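Local structure of CghA (Chaetomium globosum, 6KBC) at residues L50-A55 and W385-E390; N82-D87 and Q347-K352; L196-D201 and K212-G217. The protein is a two-domain, mostly beta-strand protein of the calycin clan that holds the ligand WK1 in a pocket lined by both domains. All blocks are in the same frame, centred on the assembly; numbering follows the deposited sequence.

Interaction 1: residues L50-A55 and W385-E390; sequences LFDAMA and WGMTGE
Apolar and sulfur contacts join Met54 to Trp385, Gly386 and Met387. Met54 lays its end over the backbone of Gly386, where its SD is 3.4 Å from Gly386 CA. The Met54 chain is straight through chi2 and bends at chi3 (-70°). This bend turns CE toward Trp385, 3.8 Å from the Trp385 CB. The indole of Trp385 leads away and meets His346 edge-to-face. Met387 reaches back across the contact. Its CE lies 4.0 Å from Met54 CB and comes equally near the backbone O of Ala53.

The two strands do not pair. Their axes approach no closer than 8.4 Å, with N-to-C directions at 140°. The contact is made by side chains, and by Met54 on the Gly386 backbone, between strands of two sheets. One belongs to the N-terminal and the other to the C-terminal domain of this calycin-clan protein.

The polar contacts lie beside this packing. Asp52 OD2 is 3.9 Å from Met387 SD and forms a salt bridge with Arg246 NE. Asp52 OD1 accepts from the backbone N of Gly225, the strongest polar partner of this side chain, which helps to fix the carboxylate. Within the second strand, Thr388 OG1 donates to Glu390 OE1 (2.7 Å), on the anti side of the carboxylate. His345 and Asn322 hold the same group. Leu50 touches WK1, and the Met387 side chain comes within about 6 Å of it.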
loop_
_atom_site.group_PDB
_atom_site.type_symbol
_atom_site.label_atom_id
_atom_site.label_comp_id
_atom_site.label_asym_id
_atom_site.label_seq_id
_atom_site.Cartn_x
_atom_site.Cartn_y
_atom_site.Cartn_z
ATOM N N LEU A 50 -3.235 -5.060 2.655
ATOM C CA LEU A 50 -3.700 -3.684 2.514
ATOM C C LEU A 50 -4.901 -3.627 1.585
ATOM O O LEU A 50 -4.893 -4.234 0.510
ATOM C CB LEU A 50 -2.588 -2.772 1.966
ATOM C CG LEU A 50 -2.910 -1.295 1.670
ATOM C CD1 LEU A 50 -1.645 -0.444 1.879
ATOM C CD2 LEU A 50 -3.468 -1.082 0.244
ATOM N N PHE A 51 -5.912 -2.854 1.978
ATOM C CA PHE A 51 -7.105 -2.636 1.165
ATOM C C PHE A 51 -7.406 -1.150 1.185
ATOM O O PHE A 51 -7.411 -0.537 2.251
ATOM C CB PHE A 51 -8.334 -3.402 1.692
ATOM C CG PHE A 51 -8.129 -4.891 1.827
ATOM C CD1 PHE A 51 -7.490 -5.417 2.938
ATOM C CD2 PHE A 51 -8.611 -5.758 0.858
ATOM C CE1 PHE A 51 -7.312 -6.799 3.064
ATOM C CE2 PHE A 51 -8.443 -7.135 0.978
ATOM C CZ PHE A 51 -7.791 -7.652 2.083
ATOM N N ASP A 52 -7.691 -0.564 0.026
ATOM C CA ASP A 52 -7.980 0.859 0.048
ATOM C C ASP A 52 -9.061 1.201 -0.965
ATOM O O ASP A 52 -9.497 0.367 -1.765
ATOM C CB ASP A 52 -6.725 1.718 -0.202
ATOM C CG ASP A 52 -6.039 1.396 -1.514
ATOM O OD1 ASP A 52 -6.724 0.907 -2.447
ATOM O OD2 ASP A 52 -4.810 1.648 -1.622
ATOM N N ALA A 53 -9.474 2.460 -0.924
ATOM C CA ALA A 53 -10.509 2.946 -1.814
ATOM C C ALA A 53 -10.415 4.459 -1.821
ATOM O O ALA A 53 -10.166 5.066 -0.781
ATOM C CB ALA A 53 -11.893 2.511 -1.331
ATOM N N MET A 54 -10.604 5.072 -2.979
ATOM C CA MET A 54 -10.788 6.509 -2.942
ATOM C C MET A 54 -11.760 6.913 -4.021
ATOM O O MET A 54 -11.882 6.233 -5.038
ATOM C CB MET A 54 -9.484 7.255 -3.134
ATOM C CG MET A 54 -8.883 7.056 -4.494
ATOM S SD MET A 54 -7.378 8.033 -4.465
ATOM C CE MET A 54 -8.038 9.684 -4.454
ATOM N N ALA A 55 -12.379 8.068 -3.813
ATOM C CA ALA A 55 -13.299 8.610 -4.798
ATOM C C ALA A 55 -12.516 9.037 -6.025
ATOM O O ALA A 55 -11.362 9.464 -5.931
ATOM C CB ALA A 55 -14.089 9.796 -4.218
ATOM N N TRP A 385 -6.551 11.736 -9.620
ATOM C CA TRP A 385 -6.462 11.772 -8.174
ATOM C C TRP A 385 -5.815 10.486 -7.695
ATOM O O TRP A 385 -5.865 9.451 -8.360
ATOM C CB TRP A 385 -7.855 11.941 -7.557
ATOM C CG TRP A 385 -8.416 13.241 -7.939
ATOM C CD1 TRP A 385 -9.251 13.516 -8.993
ATOM C CD2 TRP A 385 -8.125 14.475 -7.317
ATOM N NE1 TRP A 385 -9.513 14.865 -9.040
ATOM C CE2 TRP A 385 -8.830 15.479 -8.021
ATOM C CE3 TRP A 385 -7.332 14.839 -6.222
ATOM C CZ2 TRP A 385 -8.772 16.818 -7.659
ATOM C CZ3 TRP A 385 -7.289 16.170 -5.854
ATOM C CH2 TRP A 385 -7.996 17.146 -6.580
ATOM N N GLY A 386 -5.222 10.556 -6.520
ATOM C CA GLY A 386 -4.591 9.380 -5.972
ATOM C C GLY A 386 -4.233 9.615 -4.529
ATOM O O GLY A 386 -4.619 10.619 -3.927
ATOM N N MET A 387 -3.495 8.672 -3.971
ATOM C CA MET A 387 -3.015 8.851 -2.620
ATOM C C MET A 387 -1.536 8.521 -2.612
ATOM O O MET A 387 -1.056 7.743 -3.442
ATOM C CB MET A 387 -3.757 7.955 -1.628
ATOM C CG MET A 387 -3.677 6.505 -1.961
ATOM S SD MET A 387 -4.577 5.484 -0.776
ATOM C CE MET A 387 -6.278 6.016 -1.103
ATOM N N THR A 388 -0.806 9.143 -1.690
ATOM C CA THR A 388 0.571 8.771 -1.451
ATOM C C THR A 388 0.772 8.563 0.040
ATOM O O THR A 388 0.118 9.197 0.874
ATOM C CB THR A 388 1.609 9.825 -1.965
ATOM O OG1 THR A 388 1.434 11.059 -1.269
ATOM C CG2 THR A 388 1.482 10.054 -3.469
ATOM N N GLY A 389 1.659 7.632 0.356
ATOM C CA GLY A 389 2.132 7.447 1.705
ATOM C C GLY A 389 3.625 7.655 1.627
ATOM O O GLY A 389 4.305 6.938 0.889
ATOM N N GLU A 390 4.139 8.645 2.353
ATOM C CA GLU A 390 5.512 9.118 2.182
ATOM C C GLU A 390 6.195 8.969 3.528
ATOM O O GLU A 390 5.922 9.743 4.449
ATOM C CB GLU A 390 5.526 10.564 1.684
ATOM C CG GLU A 390 4.592 10.736 0.476
ATOM C CD GLU A 390 4.590 12.140 -0.084
ATOM O OE1 GLU A 390 3.788 12.380 -1.003
ATOM O OE2 GLU A 390 5.390 12.993 0.371
#

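Interaction 2: residues N82-D87 and Q347-K352; sequences NAAWSD and QAWWAK. With WK1 ((2S)-3-[(2S,4E)-4-[[(1R,2S,4aR,6S,8R,8aS)-2-[(E)-but-2-en-2-yl]-6,8-dimethyl-1,2,4a,5,6,7,8,8a-octahydronaphthalen-1-yl]-oxidanyl-methylidene]-3,5-bis(oxidanylidene)pyrrolidin-2-yl]-2-methyl-2-oxidanyl-propanoic acid), chain B.
Gln347 NE2 donates to Trp85 O at 2.9 Å. The bond is bent, with 139° at the hydrogen, and the donor sits above the carbonyl plane. The glutamine reaches it with an extended chain, its CG anti to the backbone N (chi1 -178°).

Both faces of the Trp349 ring are covered. Ala84 CB makes a CH-pi contact, 3.7 Å from the centroid of the Trp349 five-membered ring. Trp350 presents its CZ3 edge over the centre of the opposite face. At the Trp349 edge, CZ2 is 3.3 Å from Asn82 O.

The Asn82 amide lies over one face of Trp350, with the two planes 32° apart. Asn82 CG is 3.6 Å from Trp350 CE3. Asn82 ND2 donates to WK1 O1 (2.9 Å), while its OD1 is hydrogen-bonded to Ser92 OG, which is consistent with the modelled orientation of the amide. The WK1 methyl C18 shares that face of Trp350, 3.5 Å from Trp350 NE1. This nitrogen is hydrogen-bonded to Asn364 OD1. Lys352 NZ donates to WK1 O2 at 2.8 Å.

Trp349 and Trp350 both face Gly366, forming a classic beta bulge. Trp350, with Asn82 and Lys352, belongs to the WK1 pocket, where parts of both domains meet.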
loop_
_atom_site.group_PDB
_atom_site.type_symbol
_atom_site.label_atom_id
_atom_site.label_comp_id
_atom_site.label_asym_id
_atom_site.label_seq_id
_atom_site.Cartn_x
_atom_site.Cartn_y
_atom_site.Cartn_z
ATOM N N ASN A 82 -6.949 4.595 8.024
ATOM C CA ASN A 82 -6.909 6.025 7.762
ATOM C C ASN A 82 -8.044 6.387 6.820
ATOM O O ASN A 82 -8.299 5.675 5.846
ATOM C CB ASN A 82 -5.573 6.443 7.149
ATOM C CG ASN A 82 -4.436 6.319 8.132
ATOM O OD1 ASN A 82 -4.216 7.216 8.937
ATOM N ND2 ASN A 82 -3.730 5.188 8.101
ATOM N N ALA A 83 -8.688 7.518 7.087
ATOM C CA ALA A 83 -9.816 7.959 6.283
ATOM C C ALA A 83 -9.748 9.467 6.130
ATOM O O ALA A 83 -9.342 10.169 7.062
ATOM C CB ALA A 83 -11.154 7.550 6.930
ATOM N N ALA A 84 -10.136 9.958 4.954
ATOM C CA ALA A 84 -10.100 11.382 4.657
ATOM C C ALA A 84 -11.370 11.777 3.921
ATOM O O ALA A 84 -11.877 11.014 3.094
ATOM C CB ALA A 84 -8.873 11.755 3.812
ATOM N N TRP A 85 -11.872 12.974 4.216
ATOM C CA TRP A 85 -13.018 13.554 3.526
ATOM C C TRP A 85 -12.601 14.887 2.923
ATOM O O TRP A 85 -11.798 15.613 3.507
ATOM C CB TRP A 85 -14.196 13.821 4.476
ATOM C CG TRP A 85 -14.917 12.628 5.021
ATOM C CD1 TRP A 85 -16.156 12.171 4.639
ATOM C CD2 TRP A 85 -14.471 11.752 6.068
ATOM N NE1 TRP A 85 -16.494 11.064 5.378
ATOM C CE2 TRP A 85 -15.488 10.795 6.272
ATOM C CE3 TRP A 85 -13.313 11.685 6.853
ATOM C CZ2 TRP A 85 -15.377 9.780 7.219
ATOM C CZ3 TRP A 85 -13.202 10.678 7.792
ATOM C CH2 TRP A 85 -14.231 9.732 7.968
ATOM N N SER A 86 -13.198 15.227 1.779
ATOM C CA SER A 86 -12.845 16.472 1.099
ATOM C C SER A 86 -13.075 17.697 1.977
ATOM O O SER A 86 -12.458 18.740 1.741
ATOM C CB SER A 86 -13.648 16.614 -0.199
ATOM O OG SER A 86 -15.040 16.540 0.060
ATOM N N ASP A 87 -13.955 17.608 2.979
ATOM C CA ASP A 87 -14.197 18.768 3.833
ATOM C C ASP A 87 -13.090 19.006 4.853
ATOM O O ASP A 87 -13.201 19.945 5.650
ATOM C CB ASP A 87 -15.553 18.651 4.543
ATOM C CG ASP A 87 -15.587 17.581 5.639
ATOM O OD1 ASP A 87 -14.578 16.894 5.900
ATOM O OD2 ASP A 87 -16.661 17.424 6.259
ATOM N N GLN A 347 -4.443 17.231 -0.124
ATOM C CA GLN A 347 -5.028 17.215 1.204
ATOM C C GLN A 347 -4.110 16.437 2.115
ATOM O O GLN A 347 -3.725 15.312 1.788
ATOM C CB GLN A 347 -6.433 16.574 1.221
ATOM C CG GLN A 347 -7.051 16.601 2.611
ATOM C CD GLN A 347 -8.414 15.920 2.687
ATOM O OE1 GLN A 347 -8.990 15.509 1.671
ATOM N NE2 GLN A 347 -8.928 15.786 3.907
ATOM N N ALA A 348 -3.792 17.030 3.260
ATOM C CA ALA A 348 -3.007 16.356 4.284
ATOM C C ALA A 348 -3.877 15.315 4.969
ATOM O O ALA A 348 -4.858 15.653 5.632
ATOM C CB ALA A 348 -2.485 17.366 5.301
ATOM N N TRP A 349 -3.515 14.051 4.816
ATOM C CA TRP A 349 -4.347 12.956 5.286
ATOM C C TRP A 349 -3.918 12.495 6.674
ATOM O O TRP A 349 -4.715 12.494 7.618
ATOM C CB TRP A 349 -4.255 11.829 4.258
ATOM C CG TRP A 349 -5.168 10.659 4.476
ATOM C CD1 TRP A 349 -5.964 10.406 5.558
ATOM C CD2 TRP A 349 -5.341 9.563 3.582
ATOM N NE1 TRP A 349 -6.644 9.215 5.377
ATOM C CE2 TRP A 349 -6.273 8.677 4.172
ATOM C CE3 TRP A 349 -4.801 9.240 2.333
ATOM C CZ2 TRP A 349 -6.671 7.497 3.557
ATOM C CZ3 TRP A 349 -5.199 8.057 1.721
ATOM C CH2 TRP A 349 -6.118 7.203 2.338
ATOM N N TRP A 350 -2.659 12.087 6.808
ATOM C CA TRP A 350 -2.081 11.779 8.102
ATOM C C TRP A 350 -0.663 12.322 8.123
ATOM O O TRP A 350 -0.071 12.608 7.081
ATOM C CB TRP A 350 -2.121 10.268 8.409
ATOM C CG TRP A 350 -1.154 9.424 7.625
ATOM C CD1 TRP A 350 0.186 9.246 7.871
ATOM C CD2 TRP A 350 -1.465 8.610 6.494
ATOM N NE1 TRP A 350 0.724 8.377 6.950
ATOM C CE2 TRP A 350 -0.265 7.978 6.089
ATOM C CE3 TRP A 350 -2.643 8.354 5.778
ATOM C CZ2 TRP A 350 -0.209 7.117 5.003
ATOM C CZ3 TRP A 350 -2.584 7.491 4.692
ATOM C CH2 TRP A 350 -1.372 6.883 4.315
ATOM N N ALA A 351 -0.141 12.499 9.328
ATOM C CA ALA A 351 1.224 12.986 9.509
ATOM C C ALA A 351 1.640 12.605 10.912
ATOM O O ALA A 351 1.017 13.056 11.879
ATOM C CB ALA A 351 1.315 14.496 9.308
ATOM N N LYS A 352 2.648 11.753 11.028
ATOM C CA LYS A 352 3.125 11.376 12.342
ATOM C C LYS A 352 4.639 11.238 12.318
ATOM O O LYS A 352 5.219 10.849 11.293
ATOM C CB LYS A 352 2.478 10.068 12.814
ATOM C CG LYS A 352 2.816 8.868 11.984
ATOM C CD LYS A 352 2.138 7.622 12.561
ATOM C CE LYS A 352 2.487 6.402 11.736
ATOM N NZ LYS A 352 1.857 5.147 12.248
HETATM O O WK1 B . -0.436 4.228 11.659
HETATM C C17 WK1 B . -0.885 4.297 10.543
HETATM O O1 WK1 B . -2.053 4.461 10.331
HETATM C C19 WK1 B . 0.009 4.190 9.376
HETATM O O2 WK1 B . 1.349 4.142 9.731
HETATM C C18 WK1 B . -0.144 5.420 8.536
HETATM C C20 WK1 B . -0.406 2.897 8.732
HETATM C C22 WK1 B . 0.101 2.803 7.350
HETATM N N WK1 B . -0.358 1.700 6.527
HETATM C C21 WK1 B . 0.677 1.157 5.895
HETATM O O5 WK1 B . 0.542 0.152 5.060
HETATM C C23 WK1 B . 1.533 2.755 7.160
HETATM O O4 WK1 B . 2.410 3.560 7.724
HETATM C C24 WK1 B . 1.971 1.764 6.239
HETATM C C16 WK1 B . 3.339 1.495 5.810
HETATM O O3 WK1 B . 4.266 2.227 6.295
HETATM C C9 WK1 B . 3.612 0.508 4.754
HETATM C C8 WK1 B . 3.381 1.384 3.490
HETATM C C12 WK1 B . 2.239 2.379 3.481
HETATM C C13 WK1 B . 1.063 2.107 2.963
HETATM C C90 WK1 B . -0.043 3.106 2.976
HETATM C C14 WK1 B . 2.429 3.728 4.078
HETATM C C7 WK1 B . 4.599 2.180 3.133
HETATM C C6 WK1 B . 5.741 1.560 3.000
HETATM C C3 WK1 B . 5.809 0.151 3.494
HETATM C C4 WK1 B . 5.017 -0.078 4.765
HETATM C C5 WK1 B . 4.935 -1.579 4.969
HETATM C C11 WK1 B . 4.331 -1.884 6.304
HETATM C C2 WK1 B . 7.179 -0.472 3.560
HETATM C C1 WK1 B . 6.939 -1.948 3.529
HETATM C C10 WK1 B . 8.163 -2.786 3.366
HETATM C C WK1 B . 6.251 -2.313 4.808
#

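Interaction 3: residues L196-D201 and K212-G217; sequences LTFHID and KRMVLG
Phe198 and Met214 sit on the same face of an antiparallel hairpin, with Leu196 and Lys212. The Phe198 ring turns its edge to the partner strand. Its CE1 is 3.9 Å from Met214 CB, and Lys212 O lies at the ring edge in the ring plane. Trp85 and Trp91 each meet this ring edge-to-face. Ile200 crosses Lys212 at an angle, with Ile200 CG1 3.9 Å from Lys212 CB. The Lys212 chain then leads away from the hairpin, and a bend at chi4 carries NZ to a salt bridge with Asp87 and a cation-pi contact with Trp85.

Thr197 and Arg213 occupy the other face as a non-hydrogen-bonded pair. Arg213 folds back through bends at chi2 and chi3 (-86° and -87°). This brings NH1 to Leu196 O at 3.2 Å, with the acceptor in the guanidinium plane. On the way Arg213 CD passes 3.3 Å from Thr197 OG1. Met214 N also donates to Leu196 O (3.0 Å), from the opposite face of that carbonyl. Leu196 N returns a bond to Met214 O. Phe198 and Lys212 form the second hydrogen-bonded pair, with Phe198 N to Lys212 O and Lys212 N to Phe198 O both at 2.7 Å.

The Leu196 carbonyl is thus gripped by two donors. Asp195 forms a salt bridge with Arg213 NH1, and so probably balances the charge and steadies the guanidinium. Leu196, Phe198 and Met214 turn to strands 60-69 and 77-85, with Lys212 on that same face reaching Asp87, while the polar Thr197 and Arg213 lie on the other face.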
loop_
_atom_site.group_PDB
_atom_site.type_symbol
_atom_site.label_atom_id
_atom_site.label_comp_id
_atom_site.label_asym_id
_atom_site.label_seq_id
_atom_site.Cartn_x
_atom_site.Cartn_y
_atom_site.Cartn_z
ATOM N N LEU A 196 -19.359 3.235 5.299
ATOM C CA LEU A 196 -18.675 3.203 6.574
ATOM C C LEU A 196 -19.238 4.289 7.469
ATOM O O LEU A 196 -19.665 5.344 6.993
ATOM C CB LEU A 196 -17.149 3.421 6.399
ATOM C CG LEU A 196 -16.332 2.274 5.804
ATOM C CD1 LEU A 196 -14.961 2.809 5.414
ATOM C CD2 LEU A 196 -16.181 1.147 6.800
ATOM N N THR A 197 -19.206 4.026 8.773
ATOM C CA THR A 197 -19.592 5.010 9.771
ATOM C C THR A 197 -18.458 5.146 10.767
ATOM O O THR A 197 -18.014 4.147 11.344
ATOM C CB THR A 197 -20.896 4.618 10.479
ATOM O OG1 THR A 197 -21.912 4.427 9.495
ATOM C CG2 THR A 197 -21.334 5.710 11.441
ATOM N N PHE A 198 -17.982 6.379 10.942
ATOM C CA PHE A 198 -16.875 6.697 11.831
ATOM C C PHE A 198 -17.390 7.533 12.989
ATOM O O PHE A 198 -18.198 8.449 12.794
ATOM C CB PHE A 198 -15.782 7.502 11.118
ATOM C CG PHE A 198 -15.164 6.805 9.938
ATOM C CD1 PHE A 198 -15.816 6.769 8.719
ATOM C CD2 PHE A 198 -13.897 6.241 10.034
ATOM C CE1 PHE A 198 -15.237 6.155 7.623
ATOM C CE2 PHE A 198 -13.318 5.624 8.945
ATOM C CZ PHE A 198 -13.992 5.579 7.739
ATOM N N HIS A 199 -16.904 7.244 14.184
ATOM C CA HIS A 199 -17.245 8.038 15.353
ATOM C C HIS A 199 -16.144 9.070 15.560
ATOM O O HIS A 199 -14.975 8.711 15.728
ATOM C CB HIS A 199 -17.466 7.133 16.567
ATOM C CG HIS A 199 -18.577 6.136 16.359
ATOM N ND1 HIS A 199 -18.464 5.055 15.507
ATOM C CD2 HIS A 199 -19.833 6.079 16.867
ATOM C CE1 HIS A 199 -19.593 4.370 15.507
ATOM N NE2 HIS A 199 -20.439 4.968 16.327
ATOM N N ILE A 200 -16.513 10.342 15.498
ATOM C CA ILE A 200 -15.536 11.457 15.643
ATOM C C ILE A 200 -15.599 11.970 17.081
ATOM O O ILE A 200 -16.694 12.298 17.538
ATOM C CB ILE A 200 -15.896 12.575 14.654
ATOM C CG1 ILE A 200 -16.324 12.033 13.287
ATOM C CG2 ILE A 200 -14.774 13.593 14.548
ATOM C CD1 ILE A 200 -15.190 11.529 12.435
ATOM N N ASP A 201 -14.454 12.037 17.755
ATOM C CA ASP A 201 -14.414 12.561 19.143
ATOM C C ASP A 201 -14.847 14.033 19.153
ATOM O O ASP A 201 -14.077 14.857 18.653
ATOM C CB ASP A 201 -13.048 12.331 19.775
ATOM C CG ASP A 201 -12.758 10.872 20.074
ATOM O OD1 ASP A 201 -13.432 10.010 19.484
ATOM O OD2 ASP A 201 -11.857 10.610 20.893
ATOM N N LYS A 212 -19.798 10.137 11.474
ATOM C CA LYS A 212 -19.594 10.652 10.132
ATOM C C LYS A 212 -19.612 9.478 9.176
ATOM O O LYS A 212 -19.059 8.417 9.477
ATOM C CB LYS A 212 -18.268 11.431 10.003
ATOM C CG LYS A 212 -18.202 12.341 8.770
ATOM C CD LYS A 212 -16.898 13.136 8.737
ATOM C CE LYS A 212 -16.840 14.129 7.582
ATOM N NZ LYS A 212 -17.465 15.459 7.889
ATOM N N ARG A 213 -20.248 9.672 8.029
ATOM C CA ARG A 213 -20.397 8.617 7.044
ATOM C C ARG A 213 -19.406 8.810 5.908
ATOM O O ARG A 213 -19.054 9.935 5.544
ATOM C CB ARG A 213 -21.815 8.597 6.473
ATOM C CG ARG A 213 -22.911 8.345 7.507
ATOM C CD ARG A 213 -23.160 6.864 7.743
ATOM N NE ARG A 213 -24.137 6.328 6.801
ATOM C CZ ARG A 213 -23.840 5.459 5.836
ATOM N NH1 ARG A 213 -22.592 5.010 5.704
ATOM N NH2 ARG A 213 -24.787 5.016 5.016
ATOM N N MET A 214 -18.961 7.694 5.344
ATOM C CA MET A 214 -18.267 7.699 4.067
ATOM C C MET A 214 -18.940 6.676 3.175
ATOM O O MET A 214 -18.909 5.478 3.473
ATOM C CB MET A 214 -16.782 7.373 4.221
ATOM C CG MET A 214 -16.039 7.482 2.909
ATOM S SD MET A 214 -14.291 7.087 3.142
ATOM C CE MET A 214 -13.775 8.471 4.171
ATOM N N VAL A 215 -19.541 7.145 2.087
ATOM C CA VAL A 215 -20.319 6.296 1.201
ATOM C C VAL A 215 -19.802 6.508 -0.206
ATOM O O VAL A 215 -19.829 7.634 -0.720
ATOM C CB VAL A 215 -21.825 6.606 1.252
ATOM C CG1 VAL A 215 -22.556 5.795 0.181
ATOM C CG2 VAL A 215 -22.392 6.343 2.619
ATOM N N LEU A 216 -19.341 5.436 -0.833
ATOM C CA LEU A 216 -18.964 5.464 -2.238
ATOM C C LEU A 216 -19.667 4.282 -2.880
ATOM O O LEU A 216 -19.357 3.131 -2.557
ATOM C CB LEU A 216 -17.447 5.382 -2.414
ATOM C CG LEU A 216 -16.682 6.536 -1.775
ATOM C CD1 LEU A 216 -15.185 6.237 -1.757
ATOM C CD2 LEU A 216 -16.993 7.857 -2.507
ATOM N N GLY A 217 -20.629 4.567 -3.753
ATOM C CA GLY A 217 -21.448 3.536 -4.342
ATOM C C GLY A 217 -20.787 2.897 -5.539
ATOM O O GLY A 217 -19.776 3.382 -6.086
#

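In the fold
From the N terminus, strand 46-54 comes first; interaction 1 closes about 330 residues later at 385-390. Strand 77-85 follows and meets 347-352 after about 260 residues, so interaction 2 is nested inside interaction 1. Interaction 3 is a short hairpin closure, 196-201 with 212-217, nested inside both. The first two tie the N-terminal domain to the C-terminal one, whereas the third stays within the N-terminal domain. They also touch. Met387 packs on Trp349, joining interactions 1 and 2. Leu216 packs on Ala55, joining 1 and 3. Residues 82-87 meet 212-217 through the Asp87-Lys212 salt bridge and other polar contacts, and Trp85 packs on Phe198 of 196-201.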